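Side-chain contacts in fatty acid amide hydrolase (Candida albicans, PDB 6KVR), which probably hydrolyses amides of monocarboxylic acids to the free carboxylate and ammonium: residues K44-E49 with V103-A108; E390-M395 with W487-F492; K394-D399 with Y479-T484. One frame throughout, in Å; residues are numbered along the deposited sequence.

From the N terminus, interaction 1 comes first. It closes a loop of 53 residues, mostly helical, and ties the linker after helix 20-40 to helix 100-118. Interactions 2 and 3 follow much later and do not overlap it in sequence. Both start on helix 385-397 and end at helix 482-490. Their first segments share Lys-394 and Met-395. The loop of 394-399 with 479-484 nests within that of 390-395 with 487-492, so the two tie one helix pair at successive levels, with centres about 7 Å apart. Interaction 1 lies on the opposite side of the chain's centre, its centre about 41 Å from that of interaction 2.

Interaction 1 (K44-E49 with V103-A108); sequences KNYTIE and VFKAFA
The chi1 torsion of Tyr-46 (-71°) places CG beside the backbone N, anti to the carbonyl carbon, and the phenol reaches helix 100-118 between Lys-105 and Ala-108. Lys-105 also holds CG beside its backbone N. Its chain then bends at chi3 (128°) and chi4 (-77°), which brings NZ round to the phenol oxygen. The two side chains cross at about a right angle. Tyr-46 OH and Lys-105 NZ are 3.2 Å apart. A water joins the same two groups. It accepts from Lys-105 NZ at 2.6 Å and is hydrogen-bonded to Tyr-46 OH at 3.2 Å.

One flank of the ring packs on the helix itself. Tyr-46 CE2 lies 4.0 Å from Ala-108 CB, and Tyr-46 CD2 is 3.9 Å from Ala-108 O. The small alanine side chain lets the ring come close to the helix backbone. Ala-108 O is taken by the hydroxyl of Thr-112, and the ring of His-109 stacks on that of Tyr-46. The ring thus packs on the helix, while its hydroxyl shares a water with the lysine ammonium.

Tyr-46 sits in a short 3-10 turn, with Thr-47 N bonded to Lys-44 O at 2.9 Å. The contact is plain packing far from the predicted catalytic residues. It docks the loop between helices 20-40 and 54-59 on helix 100-118.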
loop_
_atom_site.group_PDB
_atom_site.type_symbol
_atom_site.label_atom_id
_atom_site.label_comp_id
_atom_site.label_asym_id
_atom_site.label_seq_id
_atom_site.Cartn_x
_atom_site.Cartn_y
_atom_site.Cartn_z
ATOM N N LYS A 44 35.020 -30.963 3.344
ATOM C CA LYS A 44 36.382 -30.826 3.865
ATOM C C LYS A 44 37.363 -30.363 2.790
ATOM O O LYS A 44 38.269 -29.571 3.069
ATOM C CB LYS A 44 36.854 -32.136 4.480
ATOM C CG LYS A 44 37.684 -31.899 5.741
ATOM C CD LYS A 44 38.904 -32.797 5.798
ATOM C CE LYS A 44 39.922 -32.284 6.809
ATOM N NZ LYS A 44 41.241 -32.977 6.647
ATOM N N ASN A 45 37.196 -30.827 1.553
ATOM C CA ASN A 45 38.091 -30.379 0.489
ATOM C C ASN A 45 38.012 -28.871 0.271
ATOM O O ASN A 45 38.968 -28.273 -0.234
ATOM C CB ASN A 45 37.776 -31.127 -0.808
ATOM C CG ASN A 45 36.284 -31.360 -1.003
ATOM O OD1 ASN A 45 35.592 -31.839 -0.088
ATOM N ND2 ASN A 45 35.777 -31.022 -2.200
ATOM N N TYR A 46 36.895 -28.238 0.642
ATOM C CA TYR A 46 36.746 -26.793 0.512
ATOM C C TYR A 46 37.189 -26.042 1.761
ATOM O O TYR A 46 37.194 -24.804 1.756
ATOM C CB TYR A 46 35.294 -26.427 0.191
ATOM C CG TYR A 46 34.858 -26.789 -1.201
ATOM C CD1 TYR A 46 35.781 -27.197 -2.166
ATOM C CD2 TYR A 46 33.516 -26.731 -1.557
ATOM C CE1 TYR A 46 35.372 -27.536 -3.449
ATOM C CE2 TYR A 46 33.099 -27.063 -2.839
ATOM C CZ TYR A 46 34.028 -27.459 -3.781
ATOM O OH TYR A 46 33.601 -27.782 -5.052
ATOM N N THR A 47 37.550 -26.758 2.821
ATOM C CA THR A 47 37.947 -26.153 4.077
ATOM C C THR A 47 39.468 -25.977 4.097
ATOM O O THR A 47 40.185 -26.372 3.173
ATOM C CB THR A 47 37.444 -27.001 5.254
ATOM O OG1 THR A 47 37.275 -26.166 6.406
ATOM C CG2 THR A 47 38.425 -28.128 5.602
ATOM N N ILE A 48 39.961 -25.386 5.181
ATOM C CA ILE A 48 41.362 -25.006 5.298
ATOM C C ILE A 48 41.759 -25.050 6.768
ATOM O O ILE A 48 40.908 -25.043 7.661
ATOM C CB ILE A 48 41.574 -23.619 4.631
ATOM C CG1 ILE A 48 41.902 -23.808 3.145
ATOM C CG2 ILE A 48 42.535 -22.695 5.404
ATOM C CD1 ILE A 48 42.129 -22.545 2.421
ATOM N N GLU A 49 43.063 -25.178 7.017
ATOM C CA GLU A 49 43.615 -25.064 8.363
ATOM C C GLU A 49 43.836 -23.584 8.662
ATOM O O GLU A 49 44.611 -22.911 7.966
ATOM C CB GLU A 49 44.919 -25.852 8.480
ATOM C CG GLU A 49 44.718 -27.273 8.986
ATOM C CD GLU A 49 45.835 -28.242 8.584
ATOM O OE1 GLU A 49 47.036 -27.872 8.625
ATOM O OE2 GLU A 49 45.490 -29.387 8.215
ATOM N N VAL A 103 30.712 -22.849 -12.538
ATOM C CA VAL A 103 30.429 -21.598 -11.843
ATOM C C VAL A 103 29.968 -21.872 -10.415
ATOM O O VAL A 103 30.365 -21.172 -9.476
ATOM C CB VAL A 103 29.405 -20.771 -12.635
ATOM C CG1 VAL A 103 28.784 -19.679 -11.751
ATOM C CG2 VAL A 103 30.073 -20.159 -13.858
ATOM N N PHE A 104 29.169 -22.925 -10.220
ATOM C CA PHE A 104 28.704 -23.266 -8.879
ATOM C C PHE A 104 29.850 -23.690 -7.967
ATOM O O PHE A 104 29.908 -23.281 -6.800
ATOM C CB PHE A 104 27.665 -24.378 -8.951
ATOM C CG PHE A 104 27.227 -24.857 -7.602
ATOM C CD1 PHE A 104 26.371 -24.090 -6.828
ATOM C CD2 PHE A 104 27.706 -26.047 -7.090
ATOM C CE1 PHE A 104 25.984 -24.528 -5.588
ATOM C CE2 PHE A 104 27.324 -26.487 -5.851
ATOM C CZ PHE A 104 26.468 -25.730 -5.090
ATOM N N LYS A 105 30.750 -24.538 -8.469
ATOM C CA LYS A 105 31.806 -25.097 -7.625
ATOM C C LYS A 105 32.746 -24.012 -7.114
ATOM O O LYS A 105 33.262 -24.109 -5.991
ATOM C CB LYS A 105 32.591 -26.155 -8.400
ATOM C CG LYS A 105 31.745 -27.283 -8.966
ATOM C CD LYS A 105 32.590 -28.497 -9.324
ATOM C CE LYS A 105 32.043 -29.764 -8.700
ATOM N NZ LYS A 105 32.404 -29.822 -7.253
ATOM N N ALA A 106 32.995 -22.979 -7.923
ATOM C CA ALA A 106 33.830 -21.881 -7.449
ATOM C C ALA A 106 33.158 -21.161 -6.289
ATOM O O ALA A 106 33.741 -21.024 -5.206
ATOM C CB ALA A 106 34.134 -20.914 -8.590
ATOM N N PHE A 107 31.903 -20.734 -6.488
ATOM C CA PHE A 107 31.169 -20.053 -5.430
ATOM C C PHE A 107 30.986 -20.952 -4.214
ATOM O O PHE A 107 31.112 -20.497 -3.069
ATOM C CB PHE A 107 29.818 -19.570 -5.967
ATOM C CG PHE A 107 29.914 -18.300 -6.753
ATOM C CD1 PHE A 107 30.048 -17.083 -6.104
ATOM C CD2 PHE A 107 29.890 -18.322 -8.141
ATOM C CE1 PHE A 107 30.153 -15.917 -6.820
ATOM C CE2 PHE A 107 29.998 -17.159 -8.867
ATOM C CZ PHE A 107 30.123 -15.949 -8.208
ATOM N N ALA A 108 30.711 -22.236 -4.439
ATOM C CA ALA A 108 30.545 -23.162 -3.323
ATOM C C ALA A 108 31.816 -23.240 -2.480
ATOM O O ALA A 108 31.763 -23.219 -1.239
ATOM C CB ALA A 108 30.161 -24.547 -3.852
HETATM O O HOH W 1 31.388 -30.143 -4.830
#

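Interaction 2 (E390-M395 with W487-F492)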
loop_
_atom_site.group_PDB
_atom_site.type_symbol
_atom_site.label_atom_id
_atom_site.label_comp_id
_atom_site.label_asym_id
_atom_site.label_seq_id
_atom_site.Cartn_x
_atom_site.Cartn_y
_atom_site.Cartn_z
ATOM N N GLU A 390 11.059 8.205 17.276
ATOM C CA GLU A 390 10.155 7.762 18.331
ATOM C C GLU A 390 8.930 7.069 17.759
ATOM O O GLU A 390 8.466 6.062 18.306
ATOM C CB GLU A 390 9.708 8.948 19.194
ATOM C CG GLU A 390 10.698 9.313 20.286
ATOM C CD GLU A 390 10.562 10.757 20.759
ATOM O OE1 GLU A 390 11.469 11.231 21.479
ATOM O OE2 GLU A 390 9.541 11.410 20.436
ATOM N N THR A 391 8.372 7.604 16.669
ATOM C CA THR A 391 7.175 6.988 16.112
ATOM C C THR A 391 7.477 5.591 15.589
ATOM O O THR A 391 6.731 4.644 15.857
ATOM C CB THR A 391 6.578 7.860 15.000
ATOM O OG1 THR A 391 6.272 9.155 15.525
ATOM C CG2 THR A 391 5.286 7.220 14.468
ATOM N N VAL A 392 8.577 5.431 14.849
ATOM C CA VAL A 392 8.818 4.117 14.272
ATOM C C VAL A 392 9.187 3.113 15.358
ATOM O O VAL A 392 8.781 1.946 15.300
ATOM C CB VAL A 392 9.878 4.188 13.155
ATOM C CG1 VAL A 392 11.320 4.241 13.709
ATOM C CG2 VAL A 392 9.670 3.002 12.185
ATOM N N HIS A 393 9.884 3.550 16.405
ATOM C CA HIS A 393 10.218 2.598 17.458
ATOM C C HIS A 393 9.003 2.233 18.300
ATOM O O HIS A 393 8.942 1.116 18.823
ATOM C CB HIS A 393 11.371 3.121 18.316
ATOM C CG HIS A 393 12.704 2.945 17.652
ATOM N ND1 HIS A 393 13.025 3.560 16.460
ATOM C CD2 HIS A 393 13.735 2.116 17.934
ATOM C CE1 HIS A 393 14.228 3.168 16.073
ATOM N NE2 HIS A 393 14.681 2.290 16.951
ATOM N N LYS A 394 8.023 3.139 18.441
ATOM C CA LYS A 394 6.767 2.741 19.065
ATOM C C LYS A 394 6.070 1.697 18.209
ATOM O O LYS A 394 5.514 0.722 18.731
ATOM C CB LYS A 394 5.849 3.956 19.265
ATOM C CG LYS A 394 6.232 4.916 20.386
ATOM C CD LYS A 394 5.195 6.050 20.452
ATOM C CE LYS A 394 5.577 7.162 21.431
ATOM N NZ LYS A 394 5.036 8.493 20.964
HETATM N N MSE A 395 6.112 1.882 16.882
HETATM C CA MSE A 395 5.415 1.026 15.917
HETATM C C MSE A 395 5.935 -0.394 16.009
HETATM O O MSE A 395 5.167 -1.348 15.880
HETATM C CB MSE A 395 5.592 1.529 14.475
HETATM C CG MSE A 395 4.639 2.637 14.031
HETATM SE SE MSE A 395 5.126 3.331 12.233
HETATM C CE MSE A 395 3.559 4.416 11.853
ATOM N N TRP A 487 14.392 5.919 6.876
ATOM C CA TRP A 487 13.876 5.566 5.560
ATOM C C TRP A 487 12.887 4.400 5.598
ATOM O O TRP A 487 12.201 4.159 4.592
ATOM C CB TRP A 487 15.054 5.283 4.609
ATOM C CG TRP A 487 16.049 6.403 4.734
ATOM C CD1 TRP A 487 17.290 6.334 5.280
ATOM C CD2 TRP A 487 15.848 7.788 4.365
ATOM N NE1 TRP A 487 17.888 7.573 5.253
ATOM C CE2 TRP A 487 17.023 8.483 4.703
ATOM C CE3 TRP A 487 14.795 8.496 3.774
ATOM C CZ2 TRP A 487 17.178 9.857 4.475
ATOM C CZ3 TRP A 487 14.955 9.868 3.539
ATOM C CH2 TRP A 487 16.132 10.531 3.899
ATOM N N ASN A 488 12.764 3.698 6.732
ATOM C CA ASN A 488 11.686 2.718 6.845
ATOM C C ASN A 488 10.351 3.391 7.129
ATOM O O ASN A 488 9.329 3.012 6.546
ATOM C CB ASN A 488 11.990 1.701 7.939
ATOM C CG ASN A 488 13.194 0.844 7.607
ATOM O OD1 ASN A 488 14.271 1.045 8.154
ATOM N ND2 ASN A 488 13.022 -0.093 6.685
ATOM N N ILE A 489 10.331 4.388 8.016
ATOM C CA ILE A 489 9.049 5.022 8.297
ATOM C C ILE A 489 8.632 5.903 7.120
ATOM O O ILE A 489 7.448 5.980 6.799
ATOM C CB ILE A 489 9.074 5.790 9.644
ATOM C CG1 ILE A 489 7.671 6.280 9.988
ATOM C CG2 ILE A 489 10.037 6.981 9.616
ATOM C CD1 ILE A 489 7.574 7.023 11.331
ATOM N N LEU A 490 9.584 6.540 6.430
ATOM C CA LEU A 490 9.233 7.280 5.214
ATOM C C LEU A 490 8.957 6.360 4.030
ATOM O O LEU A 490 8.267 6.777 3.091
ATOM C CB LEU A 490 10.347 8.262 4.834
ATOM C CG LEU A 490 10.715 9.352 5.857
ATOM C CD1 LEU A 490 11.944 10.166 5.417
ATOM C CD2 LEU A 490 9.536 10.273 6.141
ATOM N N ASP A 491 9.468 5.124 4.061
ATOM C CA ASP A 491 9.377 4.178 2.940
ATOM C C ASP A 491 9.953 4.762 1.644
ATOM O O ASP A 491 9.336 4.689 0.576
ATOM C CB ASP A 491 7.946 3.697 2.707
ATOM C CG ASP A 491 7.879 2.491 1.754
ATOM O OD1 ASP A 491 6.784 2.216 1.192
ATOM O OD2 ASP A 491 8.923 1.825 1.530
ATOM N N PHE A 492 11.156 5.325 1.734
ATOM C CA PHE A 492 11.841 5.785 0.525
ATOM C C PHE A 492 12.805 4.709 0.039
ATOM O O PHE A 492 13.514 4.102 0.852
ATOM C CB PHE A 492 12.637 7.077 0.780
ATOM C CG PHE A 492 11.791 8.345 0.880
ATOM C CD1 PHE A 492 10.420 8.290 1.055
ATOM C CD2 PHE A 492 12.394 9.598 0.786
ATOM C CE1 PHE A 492 9.650 9.453 1.151
ATOM C CE2 PHE A 492 11.635 10.770 0.866
ATOM C CZ PHE A 492 10.253 10.692 1.052
#
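This is a buried helix-helix contact in the amidase region, where Ile-489 of helix 482-490 packs against Thr-391, Val-392 and Met-395 of helix 385-397. It lies near the predicted substrate site, with the side chain of Val-392 about 7 Å from Gly-255.

Ile-489 has CG1 anti to the backbone N (chi1 -172°) and an extended chain beyond it (chi2 178°). This carries CD1 across to Thr-391 at about a right angle. Ile-489 CD1 touches Thr-391 CG2 at 3.9 Å. Nearer the root of the side chain, Ile-489 CB meets Val-392 CG2 at 3.8 Å. Here the side chains meet obliquely, and the valine turns its CG2 branch to the isoleucine. Met-395 is a selenomethionine and adds a looser touch, with SE 4.5 Å from Ile-489 CG1. The contact is thus apolar throughout. The Thr-391 hydroxyl bonds back to Leu-387 O in its own helix, while its methyl meets Ile-489.

Just past Ile-489 the second helix ends in a Schellman motif. Phe-492 N bonds to Trp-487 O at 3.3 Å, and Asp-491 takes the positive-phi C-prime position.

Helix 434-457 packs against both partners. Its Thr-443 touches Thr-391 and its Arg-444 touches Met-395, and Arg-448 bonds to Ile-489 O. Trp-487 rests on strand 540-546 of the central sheet.

Interaction 3 (K394-D399 with Y479-T484)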
loop_
_atom_site.group_PDB
_atom_site.type_symbol
_atom_site.label_atom_id
_atom_site.label_comp_id
_atom_site.label_asym_id
_atom_site.label_seq_id
_atom_site.Cartn_x
_atom_site.Cartn_y
_atom_site.Cartn_z
ATOM N N LYS A 394 8.023 3.139 18.441
ATOM C CA LYS A 394 6.767 2.741 19.065
ATOM C C LYS A 394 6.070 1.697 18.209
ATOM O O LYS A 394 5.514 0.722 18.731
ATOM C CB LYS A 394 5.849 3.956 19.265
ATOM C CG LYS A 394 6.232 4.916 20.386
ATOM C CD LYS A 394 5.195 6.050 20.452
ATOM C CE LYS A 394 5.577 7.162 21.431
ATOM N NZ LYS A 394 5.036 8.493 20.964
HETATM N N MSE A 395 6.112 1.882 16.882
HETATM C CA MSE A 395 5.415 1.026 15.917
HETATM C C MSE A 395 5.935 -0.394 16.009
HETATM O O MSE A 395 5.167 -1.348 15.880
HETATM C CB MSE A 395 5.592 1.529 14.475
HETATM C CG MSE A 395 4.639 2.637 14.031
HETATM SE SE MSE A 395 5.126 3.331 12.233
HETATM C CE MSE A 395 3.559 4.416 11.853
ATOM N N TYR A 396 7.248 -0.533 16.223
ATOM C CA TYR A 396 7.846 -1.863 16.295
ATOM C C TYR A 396 7.190 -2.710 17.374
ATOM O O TYR A 396 7.004 -3.919 17.186
ATOM C CB TYR A 396 9.354 -1.777 16.562
ATOM C CG TYR A 396 10.160 -1.242 15.412
ATOM C CD1 TYR A 396 9.757 -1.444 14.105
ATOM C CD2 TYR A 396 11.353 -0.543 15.640
ATOM C CE1 TYR A 396 10.504 -0.936 13.042
ATOM C CE2 TYR A 396 12.110 -0.044 14.590
ATOM C CZ TYR A 396 11.681 -0.248 13.292
ATOM O OH TYR A 396 12.416 0.249 12.241
ATOM N N ASN A 397 6.828 -2.096 18.511
ATOM C CA ASN A 397 6.420 -2.844 19.698
ATOM C C ASN A 397 4.976 -2.596 20.115
ATOM O O ASN A 397 4.578 -3.043 21.198
ATOM C CB ASN A 397 7.348 -2.523 20.881
ATOM C CG ASN A 397 8.720 -3.149 20.736
ATOM O OD1 ASN A 397 9.005 -3.826 19.744
ATOM N ND2 ASN A 397 9.582 -2.931 21.731
ATOM N N CYS A 398 4.165 -1.918 19.291
ATOM C CA CYS A 398 2.874 -1.487 19.824
ATOM C C CYS A 398 1.866 -2.625 19.979
ATOM O O CYS A 398 0.730 -2.357 20.417
ATOM C CB CYS A 398 2.274 -0.365 18.959
ATOM S SG CYS A 398 1.907 -0.833 17.248
ATOM N N ASP A 399 2.214 -3.875 19.659
ATOM C CA ASP A 399 1.381 -4.991 20.105
ATOM C C ASP A 399 1.775 -5.476 21.509
ATOM O O ASP A 399 1.399 -6.577 21.911
ATOM C CB ASP A 399 1.411 -6.135 19.082
ATOM C CG ASP A 399 2.645 -7.039 19.207
ATOM O OD1 ASP A 399 3.702 -6.563 19.666
ATOM O OD2 ASP A 399 2.558 -8.226 18.804
ATOM N N TYR A 479 23.194 0.037 19.055
ATOM C CA TYR A 479 21.987 0.435 19.762
ATOM C C TYR A 479 21.115 1.425 19.004
ATOM O O TYR A 479 19.891 1.394 19.161
ATOM C CB TYR A 479 22.362 1.067 21.107
ATOM C CG TYR A 479 23.348 0.244 21.919
ATOM C CD1 TYR A 479 22.912 -0.819 22.708
ATOM C CD2 TYR A 479 24.701 0.529 21.894
ATOM C CE1 TYR A 479 23.801 -1.580 23.444
ATOM C CE2 TYR A 479 25.607 -0.220 22.625
ATOM C CZ TYR A 479 25.150 -1.268 23.399
ATOM O OH TYR A 479 26.047 -2.003 24.118
ATOM N N ASN A 480 21.703 2.309 18.204
ATOM C CA ASN A 480 20.970 3.366 17.523
ATOM C C ASN A 480 20.754 3.013 16.056
ATOM O O ASN A 480 21.722 2.897 15.290
ATOM C CB ASN A 480 21.719 4.691 17.626
ATOM C CG ASN A 480 21.159 5.724 16.696
ATOM O OD1 ASN A 480 19.955 5.955 16.674
ATOM N ND2 ASN A 480 22.017 6.325 15.892
ATOM N N TRP A 481 19.490 2.908 15.654
ATOM C CA TRP A 481 19.120 2.648 14.265
ATOM C C TRP A 481 18.695 3.911 13.484
ATOM O O TRP A 481 18.204 3.792 12.350
ATOM C CB TRP A 481 17.966 1.650 14.213
ATOM C CG TRP A 481 18.183 0.317 14.855
ATOM C CD1 TRP A 481 19.280 -0.111 15.556
ATOM C CD2 TRP A 481 17.245 -0.769 14.871
ATOM N NE1 TRP A 481 19.083 -1.402 15.998
ATOM C CE2 TRP A 481 17.843 -1.827 15.594
ATOM C CE3 TRP A 481 15.960 -0.949 14.336
ATOM C CZ2 TRP A 481 17.209 -3.059 15.779
ATOM C CZ3 TRP A 481 15.324 -2.173 14.532
ATOM C CH2 TRP A 481 15.958 -3.214 15.246
ATOM N N SER A 482 18.846 5.105 14.064
ATOM C CA SER A 482 18.173 6.278 13.504
ATOM C C SER A 482 18.539 6.521 12.038
ATOM O O SER A 482 17.688 6.980 11.259
ATOM C CB SER A 482 18.492 7.522 14.345
ATOM O OG SER A 482 19.887 7.793 14.329
ATOM N N TYR A 483 19.775 6.192 11.632
ATOM C CA TYR A 483 20.219 6.519 10.282
ATOM C C TYR A 483 19.563 5.633 9.224
ATOM O O TYR A 483 19.384 6.075 8.080
ATOM C CB TYR A 483 21.753 6.456 10.207
ATOM C CG TYR A 483 22.375 7.735 10.736
ATOM C CD1 TYR A 483 22.439 8.879 9.944
ATOM C CD2 TYR A 483 22.816 7.825 12.054
ATOM C CE1 TYR A 483 22.975 10.061 10.443
ATOM C CE2 TYR A 483 23.345 8.993 12.560
ATOM C CZ TYR A 483 23.428 10.106 11.755
ATOM O OH TYR A 483 23.957 11.266 12.270
ATOM N N THR A 484 19.176 4.402 9.574
ATOM C CA THR A 484 18.437 3.552 8.638
ATOM C C THR A 484 16.936 3.575 8.882
ATOM O O THR A 484 16.154 3.555 7.920
ATOM C CB THR A 484 18.900 2.095 8.706
ATOM O OG1 THR A 484 19.026 1.694 10.079
ATOM C CG2 THR A 484 20.226 1.879 7.951
#
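Tyr-396 leaves helix 385-397 with CB pointing toward Trp-481. Its chi1 of -70° keeps CG beside the backbone N and sends the ring outward to the indole. CB and CG are still well short of it. At CD2 the gap has narrowed, with Tyr-396 CD2 4.4 Å from Trp-481 CZ3. The next atom makes the contact: Tyr-396 CE2 lies 3.9 Å from Trp-481 CZ3. The same CE2 is 4.0 Å from Trp-481 CE3, so one carbon rests against one bond of the indole. Beyond it, Tyr-396 OH ends 4.3 Å from Trp-481 CE3. The ring planes meet at 58°, an oblique pairing, with the tyrosine centroid 5.8 Å from that of the six-membered indole ring.

Trp-481 holds the N-cap position of helix 482-490. The turn before the helix is an Asx turn. Ser-482 N donates to Asn-480 OD1 at 3.0 Å, with an N-H...O angle of 155°. The N-H approaches from above the carbonyl plane of the amide. Asn-480 ND2 is bonded in turn to Asn-469 OD1, which helps fix the amide.

The side chain of Tyr-396 comes to about 3 Å from Gly-255, a predicted substrate-binding residue, and the side chain of Trp-481 is about 6 Å from that of Ser-257, the predicted acyl-ester residue. Thr-484, in the first turn of the helix, donates its hydroxyl to Gly-255 O.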